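Local atomic coordinates of catalase (Bacillus pumilus, PDB entry 4QOP), a protein that catalyses the breakdown of hydrogen peroxide into water and molecular oxygen at a heme group. Residues T97-K102 / S149-P154; P105-D110 / A233-N238; R109-F114 / T179-D184. All coordinates share one frame; numbering follows the deposited sequence. Where two conformers were deposited one is given.

In the fold
Strand 88-96 runs into the loop in which contacts 1 and 2 start; contact 3 starts at its end and enters strand 113-120. Residues 97-102 come first and meet the end of helix 143-150, where contact 1 closes the shortest loop. Contact 2 begins a few residues on, at 105-110, and closes the longest one by reaching helix 229-238. Contact 3 shares Arg109 and Asp110 with it and returns earlier, at the end of helix 175-181. Both later contacts cross contact 1, since their segments alternate with its own. Asp110 probably joins the starting segments through hydrogen bonds from Val98 and Ile99, and all three contacts touch the bound benzene-1,4-diol.

Contact 1: residues T97-K102 / S149-P154; sequences TVIHPK and SLKPDP. With HQE (benzene-1,4-diol), chain G.
The imidazole of His100 meets the ring of Pro152 obliquely, CG of the proline lying 4.0 Å from ND1. Leu108 packs against the same histidine, and Phe240 of the second subunit forms an edge-to-face ring pair with it. The other flat group is the bound benzene-1,4-diol: CD2 of Leu150 lies over one face of the diol ring, 3.4 Å from C4, and CG1 of Ile99 approaches its O3 hydroxyl. The side chains of Ile99 and Leu150 cross at about a right angle, CD1 of the isoleucine pressing on CB of the leucine at 3.5 Å. Buried apolar branches thus form one part of the contact; its polar part lies at the backbone. Lys151 bends at chi2 (-91°), a turn that carries its outer chain along the carbonyl of Ile99 until NZ donates to Ile99 O at 2.8 Å. The C=O...N angle is 153°, with the donor a little off the carbonyl plane. The same ammonium group donates to Val55 O. A methionine in its place would probably leave the carbonyl oxygens of Ile99 and Val55 without their shared charged donor. A water extends this polar patch, donating to Val98 O at 2.8 Å or to His100 O at 2.9 Å, and accepting a weak bond from Lys151 NZ. Ile99 and Leu150 form part of the wall of the diol site, with the Lys151 side chain about 10 Å from a bound heme. In the fold the contact ties the loop that follows strand 88-96 to the end of helix 143-150, whose Leu150 also rests on helix 161-169.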
loop_
_atom_site.group_PDB
_atom_site.type_symbol
_atom_site.label_atom_id
_atom_site.label_comp_id
_atom_site.label_asym_id
_atom_site.label_seq_id
_atom_site.Cartn_x
_atom_site.Cartn_y
_atom_site.Cartn_z
ATOM N N THR A 97 10.537 -13.837 19.910
ATOM C CA THR A 97 11.963 -13.783 19.642
ATOM C C THR A 97 12.312 -12.477 18.936
ATOM O O THR A 97 11.474 -11.560 18.920
ATOM C CB THR A 97 12.442 -15.038 18.881
ATOM O OG1 THR A 97 11.816 -15.109 17.609
ATOM C CG2 THR A 97 12.094 -16.302 19.660
ATOM N N VAL A 98 13.510 -12.365 18.348
ATOM C CA VAL A 98 13.914 -11.108 17.737
ATOM C C VAL A 98 14.254 -11.170 16.247
ATOM O O VAL A 98 13.707 -10.384 15.458
ATOM C CB VAL A 98 15.122 -10.489 18.494
ATOM C CG1 VAL A 98 15.569 -9.172 17.837
ATOM C CG2 VAL A 98 14.771 -10.198 19.958
ATOM N N ILE A 99 15.224 -11.999 15.872
ATOM C CA ILE A 99 15.935 -11.820 14.620
ATOM C C ILE A 99 15.259 -12.560 13.448
ATOM O O ILE A 99 15.050 -11.962 12.383
ATOM C CB ILE A 99 17.414 -12.178 14.749
ATOM C CG1 ILE A 99 18.133 -11.134 15.624
ATOM C CG2 ILE A 99 18.095 -12.261 13.404
ATOM C CD1 ILE A 99 18.227 -9.711 15.062
ATOM N N HIS A 100 14.886 -13.822 13.632
ATOM C CA HIS A 100 14.391 -14.595 12.484
ATOM C C HIS A 100 12.931 -14.320 12.172
ATOM O O HIS A 100 12.225 -13.691 12.974
ATOM C CB HIS A 100 14.719 -16.095 12.654
ATOM C CG HIS A 100 16.195 -16.345 12.647
ATOM N ND1 HIS A 100 16.898 -16.664 11.495
ATOM C CD2 HIS A 100 17.121 -16.177 13.622
ATOM C CE1 HIS A 100 18.185 -16.773 11.788
ATOM N NE2 HIS A 100 18.346 -16.469 13.068
ATOM N N PRO A 101 12.463 -14.760 10.948
ATOM C CA PRO A 101 11.131 -14.355 10.506
ATOM C C PRO A 101 10.022 -15.085 11.222
ATOM O O PRO A 101 10.275 -15.932 12.093
ATOM C CB PRO A 101 11.152 -14.699 9.021
ATOM C CG PRO A 101 12.602 -14.576 8.621
ATOM C CD PRO A 101 13.281 -15.209 9.802
ATOM N N LYS A 102 8.791 -14.760 10.813
ATOM C CA LYS A 102 7.623 -15.455 11.245
ATOM C C LYS A 102 7.954 -16.919 10.905
ATOM O O LYS A 102 8.560 -17.218 9.881
ATOM C CB LYS A 102 6.399 -15.078 10.409
ATOM C CG LYS A 102 5.622 -13.890 10.902
ATOM C CD LYS A 102 4.422 -13.662 9.983
ATOM C CE LYS A 102 3.219 -14.513 10.371
ATOM N NZ LYS A 102 2.930 -14.478 11.835
ATOM N N SER A 149 23.474 -6.738 10.874
ATOM C CA SER A 149 24.594 -7.650 11.188
ATOM C C SER A 149 24.115 -8.967 11.736
ATOM O O SER A 149 24.697 -9.995 11.463
ATOM C CB SER A 149 25.620 -6.993 12.130
ATOM O OG SER A 149 25.222 -7.088 13.495
ATOM N N LEU A 150 23.021 -8.926 12.481
ATOM C CA LEU A 150 22.475 -10.101 13.148
ATOM C C LEU A 150 21.594 -10.955 12.225
ATOM O O LEU A 150 21.511 -12.188 12.362
ATOM C CB LEU A 150 21.673 -9.658 14.396
ATOM C CG LEU A 150 22.487 -9.209 15.618
ATOM C CD1 LEU A 150 21.611 -8.441 16.569
ATOM C CD2 LEU A 150 23.063 -10.423 16.334
ATOM N N LYS A 151 20.887 -10.281 11.339
ATOM C CA LYS A 151 19.909 -10.930 10.468
ATOM C C LYS A 151 20.633 -11.851 9.501
ATOM O O LYS A 151 21.803 -11.666 9.214
ATOM C CB LYS A 151 19.124 -9.906 9.655
ATOM C CG LYS A 151 18.061 -9.126 10.430
ATOM C CD LYS A 151 16.739 -9.814 10.360
ATOM C CE LYS A 151 15.697 -9.117 11.196
ATOM N NZ LYS A 151 14.339 -9.672 10.893
ATOM N N PRO A 152 19.893 -12.802 8.895
ATOM C CA PRO A 152 20.497 -13.540 7.823
ATOM C C PRO A 152 21.238 -12.651 6.846
ATOM O O PRO A 152 20.757 -11.602 6.465
ATOM C CB PRO A 152 19.301 -14.290 7.211
ATOM C CG PRO A 152 18.395 -14.552 8.390
ATOM C CD PRO A 152 18.547 -13.298 9.244
ATOM N N ASP A 153 22.415 -13.096 6.435
ATOM C CA ASP A 153 23.199 -12.473 5.392
ATOM C C ASP A 153 22.347 -12.130 4.179
ATOM O O ASP A 153 21.553 -12.964 3.725
ATOM C CB ASP A 153 24.348 -13.461 5.015
ATOM C CG ASP A 153 25.268 -12.960 3.927
ATOM O OD1 ASP A 153 24.842 -12.834 2.769
ATOM O OD2 ASP A 153 26.481 -12.774 4.180
ATOM N N PRO A 154 22.539 -10.928 3.622
ATOM C CA PRO A 154 21.681 -10.477 2.522
ATOM C C PRO A 154 21.876 -11.204 1.194
ATOM O O PRO A 154 21.056 -11.052 0.292
ATOM C CB PRO A 154 22.056 -8.998 2.354
ATOM C CG PRO A 154 23.481 -8.932 2.837
ATOM C CD PRO A 154 23.489 -9.884 4.009
HETATM C C1 HQE G . 22.020 -14.533 18.496
HETATM C C2 HQE G . 20.854 -13.781 18.576
HETATM C C3 HQE G . 20.907 -12.464 18.944
HETATM O O3 HQE G . 19.778 -11.711 19.053
HETATM C C4 HQE G . 22.130 -11.875 19.213
HETATM C C5 HQE G . 23.304 -12.609 19.120
HETATM C C6 HQE G . 23.241 -13.948 18.761
HETATM O O6 HQE G . 24.387 -14.672 18.674
HETATM O O HOH W 1 12.094 -10.778 13.202
#

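Contact 2: residues P105-D110 / A233-N238; sequences PETLRD and AEIQAN. With HQE (benzene-1,4-diol), chain G.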
loop_
_atom_site.group_PDB
_atom_site.type_symbol
_atom_site.label_atom_id
_atom_site.label_comp_id
_atom_site.label_asym_id
_atom_site.label_seq_id
_atom_site.Cartn_x
_atom_site.Cartn_y
_atom_site.Cartn_z
ATOM N N PRO A 105 12.013 -21.085 14.412
ATOM C CA PRO A 105 11.915 -21.790 15.693
ATOM C C PRO A 105 12.041 -20.876 16.951
ATOM O O PRO A 105 12.748 -19.867 16.945
ATOM C CB PRO A 105 13.084 -22.793 15.616
ATOM C CG PRO A 105 13.346 -22.950 14.150
ATOM C CD PRO A 105 13.155 -21.558 13.616
ATOM N N GLU A 106 11.378 -21.289 18.022
ATOM C CA GLU A 106 11.463 -20.631 19.330
ATOM C C GLU A 106 12.541 -21.226 20.282
ATOM O O GLU A 106 12.645 -20.871 21.464
ATOM C CB GLU A 106 10.065 -20.655 19.978
ATOM C CG GLU A 106 9.095 -19.690 19.288
ATOM C CD GLU A 106 7.671 -19.849 19.735
ATOM O OE1 GLU A 106 7.221 -20.984 19.959
ATOM O OE2 GLU A 106 6.961 -18.810 19.836
ATOM N N THR A 107 13.385 -22.064 19.716
ATOM C CA THR A 107 14.547 -22.665 20.392
ATOM C C THR A 107 15.892 -21.984 20.065
ATOM O O THR A 107 16.955 -22.453 20.507
ATOM C CB THR A 107 14.666 -24.129 19.964
ATOM O OG1 THR A 107 14.460 -24.195 18.548
ATOM C CG2 THR A 107 13.622 -24.976 20.653
ATOM N N LEU A 108 15.857 -20.861 19.341
ATOM C CA LEU A 108 17.089 -20.141 18.974
ATOM C C LEU A 108 17.542 -19.183 20.086
ATOM O O LEU A 108 16.732 -18.681 20.874
ATOM C CB LEU A 108 16.899 -19.354 17.685
ATOM C CG LEU A 108 16.309 -20.087 16.474
ATOM C CD1 LEU A 108 16.272 -19.113 15.290
ATOM C CD2 LEU A 108 17.118 -21.351 16.136
ATOM N N ARG A 109 18.829 -18.876 20.111
ATOM C CA ARG A 109 19.349 -17.864 20.994
ATOM C C ARG A 109 18.894 -16.452 20.563
ATOM O O ARG A 109 19.001 -16.113 19.410
ATOM C CB ARG A 109 20.889 -17.907 20.989
ATOM C CG ARG A 109 21.543 -17.002 22.044
ATOM C CD ARG A 109 23.047 -17.240 22.133
ATOM N NE ARG A 109 23.343 -18.656 22.415
ATOM C CZ ARG A 109 23.148 -19.263 23.583
ATOM N NH1 ARG A 109 22.744 -18.581 24.655
ATOM N NH2 ARG A 109 23.425 -20.554 23.710
ATOM N N ASP A 110 18.442 -15.640 21.513
ATOM C CA ASP A 110 17.869 -14.325 21.226
ATOM C C ASP A 110 17.405 -13.775 22.551
ATOM O O ASP A 110 16.935 -14.512 23.390
ATOM C CB ASP A 110 16.655 -14.428 20.243
ATOM C CG ASP A 110 16.894 -13.765 18.847
ATOM O OD1 ASP A 110 17.916 -13.073 18.602
ATOM O OD2 ASP A 110 16.030 -13.959 17.941
ATOM N N ALA A 233 18.346 -28.008 21.159
ATOM C CA ALA A 233 18.386 -28.888 19.964
ATOM C C ALA A 233 17.365 -30.025 20.032
ATOM O O ALA A 233 16.670 -30.286 19.072
ATOM C CB ALA A 233 19.802 -29.464 19.748
ATOM N N GLU A 234 17.231 -30.648 21.186
ATOM C CA GLU A 234 16.312 -31.777 21.375
ATOM C C GLU A 234 14.834 -31.342 21.238
ATOM O O GLU A 234 14.017 -32.032 20.590
ATOM C CB GLU A 234 16.534 -32.419 22.744
ATOM C CG GLU A 234 17.820 -33.161 22.885
ATOM C CD GLU A 234 18.015 -33.582 24.326
ATOM O OE1 GLU A 234 18.950 -33.056 24.973
ATOM O OE2 GLU A 234 17.176 -34.374 24.817
ATOM N N ILE A 235 14.512 -30.173 21.786
ATOM C CA ILE A 235 13.193 -29.576 21.554
ATOM C C ILE A 235 13.017 -29.196 20.073
ATOM O O ILE A 235 11.977 -29.512 19.453
ATOM C CB ILE A 235 12.921 -28.370 22.462
ATOM C CG1 ILE A 235 12.844 -28.849 23.922
ATOM C CG2 ILE A 235 11.595 -27.715 22.126
ATOM C CD1 ILE A 235 12.836 -27.742 24.950
ATOM N N GLN A 236 14.027 -28.540 19.506
ATOM C CA GLN A 236 13.928 -28.077 18.119
ATOM C C GLN A 236 13.619 -29.196 17.140
ATOM O O GLN A 236 12.900 -28.967 16.150
ATOM C CB GLN A 236 15.202 -27.373 17.657
ATOM C CG GLN A 236 15.019 -26.636 16.360
ATOM C CD GLN A 236 16.193 -25.721 16.068
ATOM O OE1 GLN A 236 16.460 -24.777 16.810
ATOM N NE2 GLN A 236 16.893 -25.987 14.974
ATOM N N ALA A 237 14.173 -30.390 17.410
ATOM C CA ALA A 237 13.977 -31.546 16.560
ATOM C C ALA A 237 12.497 -31.884 16.330
ATOM O O ALA A 237 12.141 -32.415 15.284
ATOM C CB ALA A 237 14.696 -32.747 17.146
ATOM N N ASN A 238 11.672 -31.655 17.352
ATOM C CA ASN A 238 10.276 -32.082 17.355
ATOM C C ASN A 238 9.275 -30.969 17.325
ATOM O O ASN A 238 8.140 -31.198 16.964
ATOM C CB ASN A 238 10.041 -32.921 18.596
ATOM C CG ASN A 238 10.790 -34.224 18.521
ATOM O OD1 ASN A 238 10.972 -34.773 17.440
ATOM N ND2 ASN A 238 11.250 -34.703 19.645
HETATM C C1 HQE G . 22.020 -14.533 18.496
HETATM C C2 HQE G . 20.854 -13.781 18.576
HETATM C C3 HQE G . 20.907 -12.464 18.944
HETATM O O3 HQE G . 19.778 -11.711 19.053
HETATM C C4 HQE G . 22.130 -11.875 19.213
HETATM C C5 HQE G . 23.304 -12.609 19.120
HETATM C C6 HQE G . 23.241 -13.948 18.761
HETATM O O6 HQE G . 24.387 -14.672 18.674
#
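OE1 of Gln236 accepts a hydrogen bond of 2.7 Å from OG1 of Thr107, which lies in the carbonyl plane on a lone pair, at a C=O...O angle of 113°. CD2 of Leu108 lies 3.6 Å from the same oxygen, with CB of Pro105 farther off at 4.1 Å. The amide is held at its other end too, because NE2 donates to the backbone oxygen of Gln236 of the second subunit, so both ends of the group are fixed and its flip is settled. Gln236 reaches the threonine with CG anti to the backbone N (chi1 -168°) and an extended chain beyond. Thr107 turns its methyl the other way, CG2 meeting CG2 of Ile235 at 3.7 Å. A single side chain therefore offers a polar branch to one helix residue and an apolar branch to the one before it. This is a loop-to-helix contact at a subunit interface, where Ala237 packs on Ala237 of the second subunit and Phe240 of that subunit covers Pro105 and Leu108. Within the chain, the loop between strands 88-96 and 113-120 lies against helix 229-238, and His242 of helix 242-252 touches both Thr107 and Ile235.

Contact 3: residues R109-F114 / T179-D184; sequences RDPRGF and TWLFSD. With HQE (benzene-1,4-diol), chain G.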
loop_
_atom_site.group_PDB
_atom_site.type_symbol
_atom_site.label_atom_id
_atom_site.label_comp_id
_atom_site.label_asym_id
_atom_site.label_seq_id
_atom_site.Cartn_x
_atom_site.Cartn_y
_atom_site.Cartn_z
ATOM N N ARG A 109 18.829 -18.876 20.111
ATOM C CA ARG A 109 19.349 -17.864 20.994
ATOM C C ARG A 109 18.894 -16.452 20.563
ATOM O O ARG A 109 19.001 -16.113 19.410
ATOM C CB ARG A 109 20.889 -17.907 20.989
ATOM C CG ARG A 109 21.543 -17.002 22.044
ATOM C CD ARG A 109 23.047 -17.240 22.133
ATOM N NE ARG A 109 23.343 -18.656 22.415
ATOM C CZ ARG A 109 23.148 -19.263 23.583
ATOM N NH1 ARG A 109 22.744 -18.581 24.655
ATOM N NH2 ARG A 109 23.425 -20.554 23.710
ATOM N N ASP A 110 18.442 -15.640 21.513
ATOM C CA ASP A 110 17.869 -14.325 21.226
ATOM C C ASP A 110 17.405 -13.775 22.551
ATOM O O ASP A 110 16.935 -14.512 23.390
ATOM C CB ASP A 110 16.655 -14.428 20.243
ATOM C CG ASP A 110 16.894 -13.765 18.847
ATOM O OD1 ASP A 110 17.916 -13.073 18.602
ATOM O OD2 ASP A 110 16.030 -13.959 17.941
ATOM N N PRO A 111 17.414 -12.457 22.695
ATOM C CA PRO A 111 16.478 -11.856 23.681
ATOM C C PRO A 111 15.056 -12.231 23.372
ATOM O O PRO A 111 14.731 -12.556 22.222
ATOM C CB PRO A 111 16.662 -10.325 23.500
ATOM C CG PRO A 111 17.883 -10.174 22.682
ATOM C CD PRO A 111 18.014 -11.424 21.839
ATOM N N ARG A 112 14.208 -12.163 24.393
ATOM C CA ARG A 112 12.786 -12.350 24.200
ATOM C C ARG A 112 12.052 -11.049 24.470
ATOM O O ARG A 112 12.317 -10.370 25.468
ATOM C CB ARG A 112 12.272 -13.450 25.139
ATOM C CG ARG A 112 12.125 -14.830 24.461
ATOM C CD ARG A 112 13.433 -15.340 23.889
ATOM N NE ARG A 112 13.304 -16.673 23.301
ATOM C CZ ARG A 112 14.299 -17.317 22.687
ATOM N NH1 ARG A 112 15.501 -16.755 22.575
ATOM N NH2 ARG A 112 14.084 -18.515 22.170
ATOM N N GLY A 113 11.168 -10.682 23.560
ATOM C CA GLY A 113 10.258 -9.560 23.793
ATOM C C GLY A 113 9.175 -9.828 24.815
ATOM O O GLY A 113 8.728 -10.966 24.951
ATOM N N PHE A 114 8.803 -8.783 25.545
ATOM C CA PHE A 114 7.894 -8.828 26.687
ATOM C C PHE A 114 7.190 -7.496 26.587
ATOM O O PHE A 114 7.528 -6.573 27.304
ATOM C CB PHE A 114 8.708 -8.954 27.996
ATOM C CG PHE A 114 7.923 -9.482 29.196
ATOM C CD1 PHE A 114 6.696 -8.927 29.566
ATOM C CD2 PHE A 114 8.413 -10.549 29.969
ATOM C CE1 PHE A 114 5.984 -9.414 30.664
ATOM C CE2 PHE A 114 7.708 -11.042 31.046
ATOM C CZ PHE A 114 6.507 -10.476 31.425
ATOM N N THR A 179 27.447 -10.896 27.566
ATOM C CA THR A 179 27.685 -11.659 28.768
ATOM C C THR A 179 26.378 -12.241 29.406
ATOM O O THR A 179 26.432 -13.256 30.105
ATOM C CB THR A 179 28.506 -10.764 29.732
ATOM O OG1 THR A 179 29.694 -10.351 29.039
ATOM C CG2 THR A 179 28.889 -11.529 30.988
ATOM N N TRP A 180 25.236 -11.582 29.185
ATOM C CA TRP A 180 23.958 -12.153 29.557
ATOM C C TRP A 180 23.458 -13.124 28.473
ATOM O O TRP A 180 23.033 -14.233 28.775
ATOM C CB TRP A 180 22.889 -11.080 29.757
ATOM C CG TRP A 180 22.977 -10.233 30.965
ATOM C CD1 TRP A 180 23.850 -9.240 31.181
ATOM C CD2 TRP A 180 22.078 -10.241 32.085
ATOM N NE1 TRP A 180 23.587 -8.634 32.385
ATOM C CE2 TRP A 180 22.514 -9.245 32.968
ATOM C CE3 TRP A 180 20.982 -11.043 32.447
ATOM C CZ2 TRP A 180 21.906 -9.009 34.195
ATOM C CZ3 TRP A 180 20.363 -10.800 33.641
ATOM C CH2 TRP A 180 20.834 -9.792 34.520
ATOM N N LEU A 181 23.541 -12.694 27.223
ATOM C CA LEU A 181 22.913 -13.397 26.117
ATOM C C LEU A 181 23.539 -14.768 25.899
ATOM O O LEU A 181 22.848 -15.691 25.425
ATOM C CB LEU A 181 22.995 -12.556 24.821
ATOM C CG LEU A 181 22.389 -13.163 23.564
ATOM C CD1 LEU A 181 20.890 -13.333 23.706
ATOM C CD2 LEU A 181 22.694 -12.285 22.375
ATOM N N PHE A 182 24.844 -14.901 26.181
ATOM C CA PHE A 182 25.526 -16.199 25.968
ATOM C C PHE A 182 25.620 -17.045 27.206
ATOM O O PHE A 182 26.232 -18.121 27.168
ATOM C CB PHE A 182 26.895 -16.010 25.279
ATOM C CG PHE A 182 26.780 -15.812 23.789
ATOM C CD1 PHE A 182 26.605 -14.553 23.266
ATOM C CD2 PHE A 182 26.834 -16.888 22.936
ATOM C CE1 PHE A 182 26.491 -14.364 21.901
ATOM C CE2 PHE A 182 26.711 -16.727 21.575
ATOM C CZ PHE A 182 26.556 -15.453 21.046
ATOM N N SER A 183 25.014 -16.602 28.314
ATOM C CA SER A 183 24.599 -17.532 29.371
ATOM C C SER A 183 23.482 -18.376 28.807
ATOM O O SER A 183 23.025 -18.145 27.693
ATOM C CB SER A 183 24.164 -16.776 30.638
ATOM O OG SER A 183 22.854 -16.261 30.553
ATOM N N ASP A 184 23.023 -19.369 29.537
ATOM C CA ASP A 184 21.885 -20.111 29.040
ATOM C C ASP A 184 20.569 -19.280 29.064
ATOM O O ASP A 184 19.574 -19.731 28.519
ATOM C CB ASP A 184 21.674 -21.439 29.761
ATOM C CG ASP A 184 22.808 -22.469 29.485
ATOM O OD1 ASP A 184 23.478 -22.463 28.445
ATOM O OD2 ASP A 184 23.020 -23.309 30.380
HETATM C C1 HQE G . 22.020 -14.533 18.496
HETATM C C2 HQE G . 20.854 -13.781 18.576
HETATM C C3 HQE G . 20.907 -12.464 18.944
HETATM O O3 HQE G . 19.778 -11.711 19.053
HETATM C C4 HQE G . 22.130 -11.875 19.213
HETATM C C5 HQE G . 23.304 -12.609 19.120
HETATM C C6 HQE G . 23.241 -13.948 18.761
HETATM O O6 HQE G . 24.387 -14.672 18.674
HETATM O O HOH W 2 22.007 -21.598 25.930
#
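NH1 of Arg109 donates to Leu181 O at 3.0 Å with an N-H...O angle of 148°, and more weakly to Ser183 O at 3.1 Å; both oxygens lie at the edge of the guanidinium, near its plane. NH2 donates to a water at 2.8 Å, which in turn donates to OD1 of Asp184. The carbonyls belong to the turn that ends helix 175-181, where Trp180 O accepts from both the backbone N and OG of Ser183. A bend at chi3 (-56°) brings the guanidinium of Arg109 round to them. The same side chain makes a CH-pi contact: its CD stands over one face of the Phe182 ring, 4.0 Å from the centroid, with the guanidinium and ring planes only 19° apart. Helix 434-448 packs on the same phenylalanine, through Leu440 and Leu444. All this belongs to the catalase fold, in which strand 113-120 of the barrel runs on from the loop to touch heme with Gly113 and Phe114; the place of Asp110 is consistent with the main access channel of heme catalases. Apolar packing joins Leu181 to Pro111, CD1 of the leucine set against CD of the proline at 3.9 Å. The other branch of Leu181 turns to benzene-1,4-diol, its CD2 lying 3.2 Å from the C4 atom, across the ring plane from Leu150. CZ of Phe182 approaches the O6 hydroxyl of the diol at 3.3 Å, and O3 lies 2.4 Å from OD1 of Asp110, so short a spacing that the hydrogen bond between them is doubtful.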